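Long-range contacts in glutamine synthetase (Helicobacter pylori, PDB 5ZLI), which belongs to the glutamine synthetase I-beta group, built as a twelve-subunit enzyme whose chains each combine a beta-Grasp domain with a catalytic domain: residues Phe26-Phe31 against Trp38-Tyr43; Glu165-Arg170 against Pro184-Gly189; Leu305-Gly310 against Ala383-Gly388. All blocks are in the same frame, centred on the assembly; numbering follows the deposited sequence.

Contact 1: residues Phe26-Phe31 against Trp38-Tyr43; sequences FVDFRF and WNHIAY
Strands 26-31 and 38-43 run antiparallel, with Val27 opposite Tyr43 and Phe31 opposite Asn39, and their axes approach to 4.5 Å. Val27 and Tyr43 exchange two backbone hydrogen bonds. Phe29 and Ile41 do the same, and so do Phe31 and Asn39. Asp28-Ala42 and Arg30-His40 are the non-hydrogen-bonded pairs between them.

Asp28, Arg30, His40 and Ala42 share one face. His40 ND1 donates to Asp28 OD1 at 2.5 Å. The oxygen lies in the imidazole plane and accepts on its syn lone pair, while the carboxylate stands almost perpendicular to the ring (87°). Arg30 takes the other oxygen side-on: NE is 2.8 Å from Asp28 OD2, and NH2 also bonds to this atom. The carboxylate thus binds both the imidazole and the guanidinium. Asp87 is a second salt-bridge partner of Arg30. The Arg30 chain is extended from CG to NE and crosses the Trp38 indole. Its CD sits over the six-membered ring, 3.8 Å from the centroid, and CZ makes a cation-pi contact.

The two strands form a hairpin in the beta-Grasp domain, and strand 94-103 pairs with 26-32 on its other edge. At Ala42 and Tyr43 the sheet continues into a strand of a second subunit. Val27, Phe29, Phe31, Asn39, Ile41 and Tyr43 occupy the other face. Asn39 CB lies over the Phe31 ring, 3.9 Å from its centroid. The Phe29 and Tyr43 rings meet rim to rim, centroids 5.8 Å apart. Asn39 OD1 accepts a hydrogen bond from Met191 N of the second subunit.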
ATOM      1  N   PHE B  26      -3.964   5.016  49.995  1.00 37.44           N
ATOM      2  CA  PHE B  26      -2.583   5.403  49.755  1.00 37.11           C
ATOM      3  C   PHE B  26      -2.411   6.857  50.153  1.00 40.79           C
ATOM      4  O   PHE B  26      -3.295   7.687  49.913  1.00 41.67           O
ATOM      5  CB  PHE B  26      -2.192   5.165  48.291  1.00 31.89           C
ATOM      6  CG  PHE B  26      -2.172   3.720  47.939  1.00 32.30           C
ATOM      7  CD1 PHE B  26      -3.329   3.082  47.505  1.00 41.13           C
ATOM      8  CD2 PHE B  26      -1.034   2.966  48.139  1.00 30.31           C
ATOM      9  CE1 PHE B  26      -3.333   1.714  47.245  1.00 38.54           C
ATOM     10  CE2 PHE B  26      -1.024   1.614  47.876  1.00 34.64           C
ATOM     11  CZ  PHE B  26      -2.177   0.985  47.423  1.00 36.26           C
ATOM     12  N   VAL B  27      -1.264   7.169  50.746  1.00 33.02           N
ATOM     13  CA  VAL B  27      -0.925   8.541  51.082  1.00 36.37           C
ATOM     14  C   VAL B  27       0.247   8.940  50.189  1.00 39.10           C
ATOM     15  O   VAL B  27       1.316   8.309  50.216  1.00 37.95           O
ATOM     16  CB  VAL B  27      -0.595   8.697  52.579  1.00 37.52           C
ATOM     17  CG1 VAL B  27      -0.280  10.141  52.931  1.00 34.83           C
ATOM     18  CG2 VAL B  27      -1.744   8.224  53.432  1.00 46.77           C
ATOM     19  N   ASP B  28       0.054  10.009  49.426  1.00 32.52           N
ATOM     20  CA  ASP B  28       0.964  10.432  48.368  1.00 33.99           C
ATOM     21  C   ASP B  28       1.724  11.643  48.911  1.00 35.40           C
ATOM     22  O   ASP B  28       1.258  12.782  48.839  1.00 37.22           O
ATOM     23  CB  ASP B  28       0.174  10.758  47.081  1.00 34.27           C
ATOM     24  CG  ASP B  28       1.013  10.614  45.808  1.00 37.23           C
ATOM     25  OD1 ASP B  28       2.050   9.906  45.854  1.00 35.87           O
ATOM     26  OD2 ASP B  28       0.619  11.185  44.757  1.00 36.84           O
ATOM     27  N   PHE B  29       2.897  11.392  49.484  1.00 41.00           N
ATOM     28  CA  PHE B  29       3.690  12.476  50.046  1.00 37.22           C
ATOM     29  C   PHE B  29       4.362  13.188  48.897  1.00 32.27           C
ATOM     30  O   PHE B  29       5.168  12.582  48.187  1.00 37.85           O
ATOM     31  CB  PHE B  29       4.736  11.949  51.018  1.00 31.64           C
ATOM     32  CG  PHE B  29       4.161  11.177  52.142  1.00 34.05           C
ATOM     33  CD1 PHE B  29       3.302  11.787  53.023  1.00 41.19           C
ATOM     34  CD2 PHE B  29       4.500   9.864  52.352  1.00 33.35           C
ATOM     35  CE1 PHE B  29       2.742  11.090  54.093  1.00 39.82           C
ATOM     36  CE2 PHE B  29       3.959   9.159  53.421  1.00 38.68           C
ATOM     37  CZ  PHE B  29       3.071   9.770  54.292  1.00 33.36           C
ATOM     38  N   ARG B  30       4.088  14.474  48.737  1.00 30.21           N
ATOM     39  CA  ARG B  30       4.641  15.197  47.609  1.00 30.45           C
ATOM     40  C   ARG B  30       5.561  16.323  48.058  1.00 35.85           C
ATOM     41  O   ARG B  30       5.347  16.952  49.103  1.00 38.41           O
ATOM     42  CB  ARG B  30       3.543  15.710  46.732  1.00 30.27           C
ATOM     43  CG  ARG B  30       2.819  14.572  46.123  1.00 27.37           C
ATOM     44  CD  ARG B  30       2.092  14.987  44.888  1.00 26.77           C
ATOM     45  NE  ARG B  30       1.342  13.850  44.401  1.00 26.80           N
ATOM     46  CZ  ARG B  30       0.409  13.942  43.477  1.00 28.54           C
ATOM     47  NH1 ARG B  30       0.133  15.136  42.978  1.00 26.95           N
ATOM     48  NH2 ARG B  30      -0.246  12.853  43.076  1.00 34.28           N
ATOM     49  N   PHE B  31       6.614  16.535  47.272  1.00 27.62           N
ATOM     50  CA  PHE B  31       7.674  17.458  47.631  1.00 29.63           C
ATOM     51  C   PHE B  31       8.312  17.962  46.351  1.00 27.67           C
ATOM     52  O   PHE B  31       8.265  17.295  45.320  1.00 32.38           O
ATOM     53  CB  PHE B  31       8.724  16.814  48.552  1.00 33.69           C
ATOM     54  CG  PHE B  31       9.457  15.644  47.940  1.00 32.47           C
ATOM     55  CD1 PHE B  31       8.895  14.375  47.942  1.00 32.19           C
ATOM     56  CD2 PHE B  31      10.721  15.807  47.375  1.00 35.23           C
ATOM     57  CE1 PHE B  31       9.584  13.282  47.387  1.00 35.80           C
ATOM     58  CE2 PHE B  31      11.423  14.704  46.807  1.00 35.13           C
ATOM     59  CZ  PHE B  31      10.859  13.450  46.818  1.00 30.01           C
ATOM     60  N   TRP B  38       7.367  18.430  40.880  1.00 20.29           N
ATOM     61  CA  TRP B  38       6.673  17.855  42.000  1.00 25.83           C
ATOM     62  C   TRP B  38       6.956  16.353  41.983  1.00 31.50           C
ATOM     63  O   TRP B  38       6.792  15.688  40.951  1.00 29.60           O
ATOM     64  CB  TRP B  38       5.187  18.179  41.896  1.00 24.68           C
ATOM     65  CG  TRP B  38       4.525  18.418  43.184  1.00 25.24           C
ATOM     66  CD1 TRP B  38       5.112  18.585  44.397  1.00 29.64           C
ATOM     67  CD2 TRP B  38       3.123  18.516  43.399  1.00 28.88           C
ATOM     68  NE1 TRP B  38       4.153  18.767  45.371  1.00 22.98           N
ATOM     69  CE2 TRP B  38       2.925  18.742  44.777  1.00 24.70           C
ATOM     70  CE3 TRP B  38       2.015  18.435  42.558  1.00 25.86           C
ATOM     71  CZ2 TRP B  38       1.676  18.889  45.328  1.00 26.88           C
ATOM     72  CZ3 TRP B  38       0.780  18.578  43.103  1.00 26.83           C
ATOM     73  CH2 TRP B  38       0.612  18.806  44.482  1.00 28.17           C
ATOM     74  N   ASN B  39       7.389  15.822  43.123  1.00 27.87           N
ATOM     75  CA  ASN B  39       7.747  14.420  43.249  1.00 28.13           C
ATOM     76  C   ASN B  39       6.854  13.770  44.293  1.00 29.17           C
ATOM     77  O   ASN B  39       6.244  14.460  45.109  1.00 30.08           O
ATOM     78  CB  ASN B  39       9.221  14.242  43.615  1.00 25.82           C
ATOM     79  CG  ASN B  39      10.150  14.735  42.539  1.00 29.73           C
ATOM     80  OD1 ASN B  39      10.631  13.950  41.741  1.00 31.16           O
ATOM     81  ND2 ASN B  39      10.422  16.040  42.514  1.00 32.52           N
ATOM     82  N   HIS B  40       6.678  12.449  44.195  1.00 31.33           N
ATOM     83  CA  HIS B  40       5.821  11.765  45.161  1.00 30.69           C
ATOM     84  C   HIS B  40       6.346  10.374  45.496  1.00 34.19           C
ATOM     85  O   HIS B  40       7.152   9.777  44.773  1.00 33.00           O
ATOM     86  CB  HIS B  40       4.367  11.665  44.681  1.00 31.58           C
ATOM     87  CG  HIS B  40       4.150  10.695  43.562  1.00 30.52           C
ATOM     88  ND1 HIS B  40       3.183   9.714  43.606  1.00 32.58           N
ATOM     89  CD2 HIS B  40       4.781  10.546  42.376  1.00 33.44           C
ATOM     90  CE1 HIS B  40       3.220   9.010  42.491  1.00 35.83           C
ATOM     91  NE2 HIS B  40       4.183   9.492  41.728  1.00 35.56           N
ATOM     92  N   ILE B  41       5.842   9.870  46.614  1.00 31.36           N
ATOM     93  CA  ILE B  41       6.125   8.544  47.141  1.00 34.06           C
ATOM     94  C   ILE B  41       4.892   8.124  47.924  1.00 32.06           C
ATOM     95  O   ILE B  41       4.451   8.824  48.835  1.00 32.56           O
ATOM     96  CB  ILE B  41       7.401   8.530  48.006  1.00 26.86           C
ATOM     97  CG1 ILE B  41       7.445   7.282  48.882  1.00 33.10           C
ATOM     98  CG2 ILE B  41       7.511   9.762  48.811  1.00 32.42           C
ATOM     99  CD1 ILE B  41       8.702   7.162  49.711  1.00 30.96           C
ATOM    100  N   ALA B  42       4.299   7.011  47.545  1.00 27.92           N
ATOM    101  CA  ALA B  42       3.024   6.620  48.106  1.00 28.78           C
ATOM    102  C   ALA B  42       3.260   5.564  49.171  1.00 37.20           C
ATOM    103  O   ALA B  42       4.084   4.663  48.995  1.00 35.83           O
ATOM    104  CB  ALA B  42       2.080   6.091  47.028  1.00 27.44           C
ATOM    105  N   TYR B  43       2.586   5.714  50.304  1.00 40.08           N
ATOM    106  CA  TYR B  43       2.604   4.706  51.355  1.00 40.41           C
ATOM    107  C   TYR B  43       1.246   4.039  51.405  1.00 36.20           C
ATOM    108  O   TYR B  43       0.215   4.709  51.324  1.00 38.89           O
ATOM    109  CB  TYR B  43       2.939   5.287  52.727  1.00 39.05           C
ATOM    110  CG  TYR B  43       4.405   5.212  53.132  1.00 44.52           C
ATOM    111  CD1 TYR B  43       5.310   6.242  52.825  1.00 36.60           C
ATOM    112  CD2 TYR B  43       4.879   4.120  53.859  1.00 42.45           C
ATOM    113  CE1 TYR B  43       6.645   6.170  53.225  1.00 37.83           C
ATOM    114  CE2 TYR B  43       6.209   4.040  54.252  1.00 42.81           C
ATOM    115  CZ  TYR B  43       7.085   5.066  53.936  1.00 42.06           C
ATOM    116  OH  TYR B  43       8.393   4.960  54.345  1.00 40.73           O
TER

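Contact 2: residues Glu165-Arg170 against Pro184-Gly189; sequences EGEWNR and PGKQGG
The backbones of segments 165-170 and 184-189 come nearest at Glu167 and Gly185, with CA atoms 6.6 Å apart. Both belong to the long loop between strand 156-162 and helix 200-212 in the catalytic domain. The first holds a short 3-10 turn at 167-168. The second makes a type II beta turn from Gly185 to Gly188, closed by Gly188 N on Gly185 O.

Glu167 joins the two. Its CG is anti to its own carbonyl carbon (chi1 -79°), and the extended chain carries the carboxylate across to the turn. There the backbone N of Lys186 donates to Glu167 OE2 at 3.1 Å, from well above the carboxylate plane. The same oxygen takes a salt bridge from Arg170 NH2 within its own segment, so one atom ties the 3-10 turn to both partners. The guanidinium of Arg170 also lies over Glu167 CG.

Glu165 crosses Pro184 at about a right angle and touches the proline ring through OE1, which is 3.8 Å from Pro184 CG. Its other oxygen, OE2, is hydrogen-bonded to Thr198. The Lys186 side chain crosses that of Glu167 and bends at chi3 (-77°). This places Lys186 CE 3.6 Å from Glu167 OE1, while Lys186 NZ stays 4.1 Å from Glu167 OE1, too far for a salt bridge.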
ATOM      1  N   GLU B 165      -6.329  23.612  16.610  1.00 33.00           N
ATOM      2  CA  GLU B 165      -6.564  25.030  16.395  1.00 31.22           C
ATOM      3  C   GLU B 165      -5.443  25.719  15.622  1.00 34.95           C
ATOM      4  O   GLU B 165      -5.583  26.895  15.289  1.00 34.69           O
ATOM      5  CB  GLU B 165      -6.712  25.715  17.743  1.00 36.29           C
ATOM      6  CG  GLU B 165      -7.682  25.039  18.708  1.00 42.33           C
ATOM      7  CD  GLU B 165      -8.063  25.950  19.880  1.00 57.11           C
ATOM      8  OE1 GLU B 165      -7.540  27.084  19.934  1.00 52.57           O
ATOM      9  OE2 GLU B 165      -8.864  25.540  20.763  1.00 58.78           O
ATOM     10  N   GLY B 166      -4.318  25.049  15.391  1.00 36.53           N
ATOM     11  CA  GLY B 166      -3.153  25.735  14.868  1.00 35.01           C
ATOM     12  C   GLY B 166      -3.298  26.097  13.401  1.00 35.53           C
ATOM     13  O   GLY B 166      -3.756  25.300  12.585  1.00 33.44           O
ATOM     14  N   GLU B 167      -2.867  27.318  13.064  1.00 38.82           N
ATOM     15  CA  GLU B 167      -2.827  27.760  11.674  1.00 42.58           C
ATOM     16  C   GLU B 167      -2.151  26.736  10.768  1.00 44.76           C
ATOM     17  O   GLU B 167      -2.485  26.629   9.582  1.00 43.60           O
ATOM     18  CB  GLU B 167      -2.075  29.086  11.561  1.00 44.29           C
ATOM     19  CG  GLU B 167      -2.835  30.345  11.950  1.00 46.98           C
ATOM     20  CD  GLU B 167      -2.052  31.638  11.605  1.00 55.89           C
ATOM     21  OE1 GLU B 167      -0.817  31.531  11.393  1.00 61.07           O
ATOM     22  OE2 GLU B 167      -2.660  32.748  11.534  1.00 41.43           O
ATOM     23  N   TRP B 168      -1.190  25.984  11.300  1.00 39.42           N
ATOM     24  CA  TRP B 168      -0.592  24.914  10.524  1.00 35.07           C
ATOM     25  C   TRP B 168      -1.571  23.787  10.208  1.00 36.30           C
ATOM     26  O   TRP B 168      -1.245  22.915   9.402  1.00 36.48           O
ATOM     27  CB  TRP B 168       0.605  24.339  11.277  1.00 41.27           C
ATOM     28  CG  TRP B 168       0.259  23.803  12.622  1.00 37.84           C
ATOM     29  CD1 TRP B 168      -0.166  22.543  12.902  1.00 40.93           C
ATOM     30  CD2 TRP B 168       0.327  24.493  13.871  1.00 35.26           C
ATOM     31  NE1 TRP B 168      -0.384  22.403  14.244  1.00 42.56           N
ATOM     32  CE2 TRP B 168      -0.092  23.588  14.867  1.00 35.19           C
ATOM     33  CE3 TRP B 168       0.696  25.785  14.246  1.00 39.36           C
ATOM     34  CZ2 TRP B 168      -0.144  23.928  16.212  1.00 33.19           C
ATOM     35  CZ3 TRP B 168       0.643  26.122  15.587  1.00 36.16           C
ATOM     36  CH2 TRP B 168       0.227  25.195  16.553  1.00 34.30           C
ATOM     37  N   ASN B 169      -2.770  23.780  10.776  1.00 39.48           N
ATOM     38  CA  ASN B 169      -3.713  22.723  10.438  1.00 39.80           C
ATOM     39  C   ASN B 169      -4.866  23.206   9.567  1.00 36.98           C
ATOM     40  O   ASN B 169      -5.851  22.475   9.395  1.00 32.94           O
ATOM     41  CB  ASN B 169      -4.226  22.042  11.699  1.00 38.05           C
ATOM     42  CG  ASN B 169      -3.267  20.999  12.208  1.00 45.87           C
ATOM     43  OD1 ASN B 169      -2.386  20.548  11.476  1.00 47.00           O
ATOM     44  ND2 ASN B 169      -3.411  20.622  13.475  1.00 46.88           N
ATOM     45  N   ARG B 170      -4.756  24.409   8.994  1.00 34.27           N
ATOM     46  CA  ARG B 170      -5.847  24.971   8.205  1.00 34.58           C
ATOM     47  C   ARG B 170      -6.190  24.128   6.986  1.00 30.69           C
ATOM     48  O   ARG B 170      -7.278  24.279   6.427  1.00 30.03           O
ATOM     49  CB  ARG B 170      -5.477  26.379   7.780  1.00 37.02           C
ATOM     50  CG  ARG B 170      -5.639  27.365   8.917  1.00 47.02           C
ATOM     51  CD  ARG B 170      -6.250  28.623   8.425  1.00 39.25           C
ATOM     52  NE  ARG B 170      -5.373  29.755   8.622  1.00 43.54           N
ATOM     53  CZ  ARG B 170      -5.571  30.654   9.574  1.00 49.16           C
ATOM     54  NH1 ARG B 170      -6.624  30.508  10.386  1.00 43.50           N
ATOM     55  NH2 ARG B 170      -4.745  31.695   9.696  1.00 41.13           N
ATOM     56  N   PRO B 184      -8.681  30.327  15.488  1.00 42.01           N
ATOM     57  CA  PRO B 184      -8.135  31.637  15.829  1.00 38.82           C
ATOM     58  C   PRO B 184      -6.822  31.841  15.107  1.00 46.02           C
ATOM     59  O   PRO B 184      -6.022  30.909  14.959  1.00 52.48           O
ATOM     60  CB  PRO B 184      -7.925  31.539  17.341  1.00 38.30           C
ATOM     61  CG  PRO B 184      -7.582  30.095  17.536  1.00 35.80           C
ATOM     62  CD  PRO B 184      -8.383  29.321  16.530  1.00 35.15           C
ATOM     63  N   GLY B 185      -6.590  33.061  14.650  1.00 39.48           N
ATOM     64  CA  GLY B 185      -5.304  33.347  14.068  1.00 37.40           C
ATOM     65  C   GLY B 185      -4.193  33.183  15.088  1.00 40.01           C
ATOM     66  O   GLY B 185      -4.410  33.171  16.306  1.00 39.75           O
ATOM     67  N   LYS B 186      -2.982  33.010  14.580  1.00 43.36           N
ATOM     68  CA  LYS B 186      -1.834  33.364  15.388  1.00 45.94           C
ATOM     69  C   LYS B 186      -2.161  34.662  16.115  1.00 45.44           C
ATOM     70  O   LYS B 186      -2.551  35.656  15.486  1.00 40.88           O
ATOM     71  CB  LYS B 186      -0.587  33.531  14.503  1.00 43.88           C
ATOM     72  CG  LYS B 186       0.730  33.251  15.249  1.00 52.24           C
ATOM     73  CD  LYS B 186       1.939  33.159  14.323  1.00 61.02           C
ATOM     74  CE  LYS B 186       1.996  31.827  13.578  1.00 65.49           C
ATOM     75  NZ  LYS B 186       3.127  31.791  12.595  1.00 68.10           N
ATOM     76  N   GLN B 187      -2.105  34.621  17.445  1.00 42.21           N
ATOM     77  CA  GLN B 187      -2.396  35.770  18.303  1.00 47.07           C
ATOM     78  C   GLN B 187      -3.900  36.100  18.376  1.00 42.56           C
ATOM     79  O   GLN B 187      -4.269  37.192  18.813  1.00 38.47           O
ATOM     80  CB  GLN B 187      -1.611  37.011  17.835  1.00 39.31           C
ATOM     81  CG  GLN B 187      -0.156  37.028  18.288  1.00 42.63           C
ATOM     82  CD  GLN B 187       0.481  38.415  18.274  1.00 50.31           C
ATOM     83  OE1 GLN B 187       0.396  39.154  19.267  1.00 50.15           O
ATOM     84  NE2 GLN B 187       1.133  38.768  17.155  1.00 38.75           N
ATOM     85  N   GLY B 188      -4.793  35.154  18.063  1.00 33.67           N
ATOM     86  CA  GLY B 188      -6.203  35.479  18.019  1.00 35.11           C
ATOM     87  C   GLY B 188      -7.106  34.814  19.043  1.00 35.54           C
ATOM     88  O   GLY B 188      -8.325  34.959  18.940  1.00 31.66           O
ATOM     89  N   GLY B 189      -6.562  34.122  20.047  1.00 32.51           N
ATOM     90  CA  GLY B 189      -7.387  33.340  20.955  1.00 28.47           C
ATOM     91  C   GLY B 189      -8.146  34.120  22.012  1.00 34.65           C
ATOM     92  O   GLY B 189      -8.858  33.516  22.828  1.00 29.47           O
TER

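Contact 3: residues Leu305-Gly310 against Ala383-Gly388; sequences LHFLGG and AILMAG
Phe307 lies with its ring flat against the backbone of Gly388 and makes the largest share of the contact. Just before it, the imidazole of His306 is turned off to Ile396, whose O is hydrogen-bonded to His306 ND1.

The CG of Phe307 is anti to the backbone N (chi1 -174°), and this swings the ring across to the other helix. Gly388 CA sits over the ring centre, 3.5 Å from the centroid, in a CH-pi contact. With no side chain on Gly388, the aromatic face rests directly on the main chain. At the rim, Phe307 CE2 meets Leu385 CD1 at 4.1 Å, near the ring plane. Phe292 packs edge-to-face with the same phenylalanine.

The backbones also meet here. Phe307 CA points its hydrogen at Gly388 O over 3.5 Å, nearly straight at 168°. Gly388 CA returns a similar contact to Phe307 O. No conventional hydrogen bond crosses between the segments.

This is a close crossing of two catalytic-domain helices, 302-313 and 377-393. The short segments cross at 116°, and their axes approach to 8.2 Å. Helix 315-322 and strand 133-145 also touch Ile384, and strand 133-145 touches Leu385 as well. No other subunit touches either segment.

One turn further on, Gly310 presents bare backbone to Ala387. Gly310 CA lies 3.3 Å from Ala387 O in a weak CA-H...O contact, more bent than the one at Phe307. Ala387 CB in turn approaches Gly310 O at 4.0 Å.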
ATOM      1  N   LEU B 305       5.857  51.648  47.066  1.00 44.88           N
ATOM      2  CA  LEU B 305       6.758  52.131  46.024  1.00 50.61           C
ATOM      3  C   LEU B 305       8.209  51.825  46.350  1.00 50.22           C
ATOM      4  O   LEU B 305       9.014  51.607  45.437  1.00 44.98           O
ATOM      5  CB  LEU B 305       6.602  53.634  45.819  1.00 55.49           C
ATOM      6  CG  LEU B 305       5.449  54.070  44.944  1.00 56.62           C
ATOM      7  CD1 LEU B 305       5.102  55.489  45.296  1.00 63.52           C
ATOM      8  CD2 LEU B 305       5.877  53.945  43.503  1.00 45.43           C
ATOM      9  N   HIS B 306       8.557  51.819  47.639  1.00 50.13           N
ATOM     10  CA  HIS B 306       9.879  51.366  48.045  1.00 45.04           C
ATOM     11  C   HIS B 306      10.018  49.866  47.816  1.00 45.08           C
ATOM     12  O   HIS B 306      11.054  49.400  47.324  1.00 47.90           O
ATOM     13  CB  HIS B 306      10.142  51.760  49.504  1.00 48.98           C
ATOM     14  CG  HIS B 306      10.386  53.230  49.702  1.00 48.10           C
ATOM     15  ND1 HIS B 306      11.080  54.004  48.793  1.00 47.70           N
ATOM     16  CD2 HIS B 306      10.004  54.069  50.692  1.00 50.14           C
ATOM     17  CE1 HIS B 306      11.120  55.252  49.219  1.00 52.50           C
ATOM     18  NE2 HIS B 306      10.471  55.318  50.368  1.00 55.51           N
ATOM     19  N   PHE B 307       8.969  49.101  48.112  1.00 38.94           N
ATOM     20  CA  PHE B 307       8.971  47.693  47.726  1.00 47.90           C
ATOM     21  C   PHE B 307       9.278  47.514  46.229  1.00 46.24           C
ATOM     22  O   PHE B 307      10.167  46.738  45.850  1.00 40.42           O
ATOM     23  CB  PHE B 307       7.615  47.082  48.086  1.00 41.18           C
ATOM     24  CG  PHE B 307       7.535  45.612  47.871  1.00 34.24           C
ATOM     25  CD1 PHE B 307       7.388  45.088  46.608  1.00 33.60           C
ATOM     26  CD2 PHE B 307       7.572  44.756  48.941  1.00 38.18           C
ATOM     27  CE1 PHE B 307       7.294  43.763  46.429  1.00 29.61           C
ATOM     28  CE2 PHE B 307       7.479  43.412  48.759  1.00 37.13           C
ATOM     29  CZ  PHE B 307       7.339  42.916  47.506  1.00 32.30           C
ATOM     30  N   LEU B 308       8.558  48.243  45.369  1.00 36.22           N
ATOM     31  CA  LEU B 308       8.755  48.127  43.928  1.00 42.87           C
ATOM     32  C   LEU B 308      10.166  48.502  43.500  1.00 47.47           C
ATOM     33  O   LEU B 308      10.730  47.885  42.583  1.00 38.73           O
ATOM     34  CB  LEU B 308       7.736  49.000  43.197  1.00 56.04           C
ATOM     35  CG  LEU B 308       8.032  49.212  41.711  1.00 47.95           C
ATOM     36  CD1 LEU B 308       7.860  47.903  41.005  1.00 42.10           C
ATOM     37  CD2 LEU B 308       7.106  50.278  41.108  1.00 44.72           C
ATOM     38  N   GLY B 309      10.722  49.561  44.098  1.00 52.85           N
ATOM     39  CA  GLY B 309      12.095  49.936  43.799  1.00 41.79           C
ATOM     40  C   GLY B 309      13.076  48.829  44.132  1.00 44.68           C
ATOM     41  O   GLY B 309      14.064  48.626  43.424  1.00 43.00           O
ATOM     42  N   GLY B 310      12.814  48.091  45.216  1.00 47.04           N
ATOM     43  CA  GLY B 310      13.702  46.996  45.564  1.00 47.01           C
ATOM     44  C   GLY B 310      13.583  45.856  44.579  1.00 42.19           C
ATOM     45  O   GLY B 310      14.593  45.324  44.110  1.00 41.64           O
ATOM     46  N   ALA B 383      12.100  34.766  46.635  1.00 34.10           N
ATOM     47  CA  ALA B 383      13.013  35.806  46.144  1.00 41.78           C
ATOM     48  C   ALA B 383      12.306  37.145  45.862  1.00 37.06           C
ATOM     49  O   ALA B 383      12.844  38.215  46.156  1.00 33.99           O
ATOM     50  CB  ALA B 383      13.748  35.292  44.906  1.00 35.47           C
ATOM     51  N   ILE B 384      11.120  37.120  45.268  1.00 40.21           N
ATOM     52  CA  ILE B 384      10.405  38.375  45.054  1.00 38.69           C
ATOM     53  C   ILE B 384      10.189  39.100  46.370  1.00 46.49           C
ATOM     54  O   ILE B 384      10.367  40.327  46.451  1.00 52.08           O
ATOM     55  CB  ILE B 384       9.091  38.121  44.303  1.00 35.98           C
ATOM     56  CG1 ILE B 384       9.410  38.002  42.813  1.00 32.22           C
ATOM     57  CG2 ILE B 384       8.084  39.198  44.599  1.00 36.21           C
ATOM     58  CD1 ILE B 384       8.397  37.240  42.031  1.00 37.66           C
ATOM     59  N   LEU B 385       9.821  38.362  47.427  1.00 41.18           N
ATOM     60  CA  LEU B 385       9.608  39.024  48.708  1.00 38.23           C
ATOM     61  C   LEU B 385      10.912  39.535  49.296  1.00 35.41           C
ATOM     62  O   LEU B 385      10.955  40.644  49.824  1.00 41.24           O
ATOM     63  CB  LEU B 385       8.886  38.106  49.678  1.00 37.25           C
ATOM     64  CG  LEU B 385       8.773  38.763  51.054  1.00 44.20           C
ATOM     65  CD1 LEU B 385       7.902  40.029  51.060  1.00 27.68           C
ATOM     66  CD2 LEU B 385       8.212  37.729  52.055  1.00 39.42           C
ATOM     67  N   MET B 386      11.995  38.771  49.184  1.00 42.99           N
ATOM     68  CA  MET B 386      13.280  39.242  49.702  1.00 41.39           C
ATOM     69  C   MET B 386      13.770  40.482  48.968  1.00 39.14           C
ATOM     70  O   MET B 386      14.522  41.276  49.538  1.00 51.47           O
ATOM     71  CB  MET B 386      14.358  38.163  49.600  1.00 32.91           C
ATOM     72  CG  MET B 386      14.163  36.903  50.421  1.00 32.66           C
ATOM     73  SD  MET B 386      13.996  37.101  52.195  1.00 52.08           S
ATOM     74  CE  MET B 386      15.655  37.578  52.674  1.00 42.99           C
ATOM     75  N   ALA B 387      13.380  40.666  47.714  1.00 38.46           N
ATOM     76  CA  ALA B 387      13.835  41.846  46.994  1.00 41.57           C
ATOM     77  C   ALA B 387      12.988  43.059  47.300  1.00 44.56           C
ATOM     78  O   ALA B 387      13.495  44.188  47.271  1.00 36.76           O
ATOM     79  CB  ALA B 387      13.817  41.607  45.494  1.00 39.54           C
ATOM     80  N   GLY B 388      11.692  42.854  47.531  1.00 44.00           N
ATOM     81  CA  GLY B 388      10.860  43.966  47.927  1.00 41.90           C
ATOM     82  C   GLY B 388      11.189  44.460  49.317  1.00 41.35           C
ATOM     83  O   GLY B 388      11.189  45.671  49.560  1.00 41.54           O
TER

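Overall arrangement
The three contacts follow one another along the chain and do not touch. Contact 1 belongs to the beta-Grasp domain, contacts 2 and 3 to the catalytic domain. Contacts 1 and 3 lie on opposite sides of the chain centre, their centres 34 Å apart and nearest atoms about 17 Å apart. Contact 2 is 39 Å from each of the others, centre to centre. Contact 1 is linked to the loop of contact 2 through the assembly: Met191, and more weakly Asp197, of a second subunit reach Asn39 and His40, and both come from that subunit's copy of this loop. As in glutamine synthetases generally, active sites probably form where such domains of neighbouring subunits meet. Contact 3 stays inside one subunit.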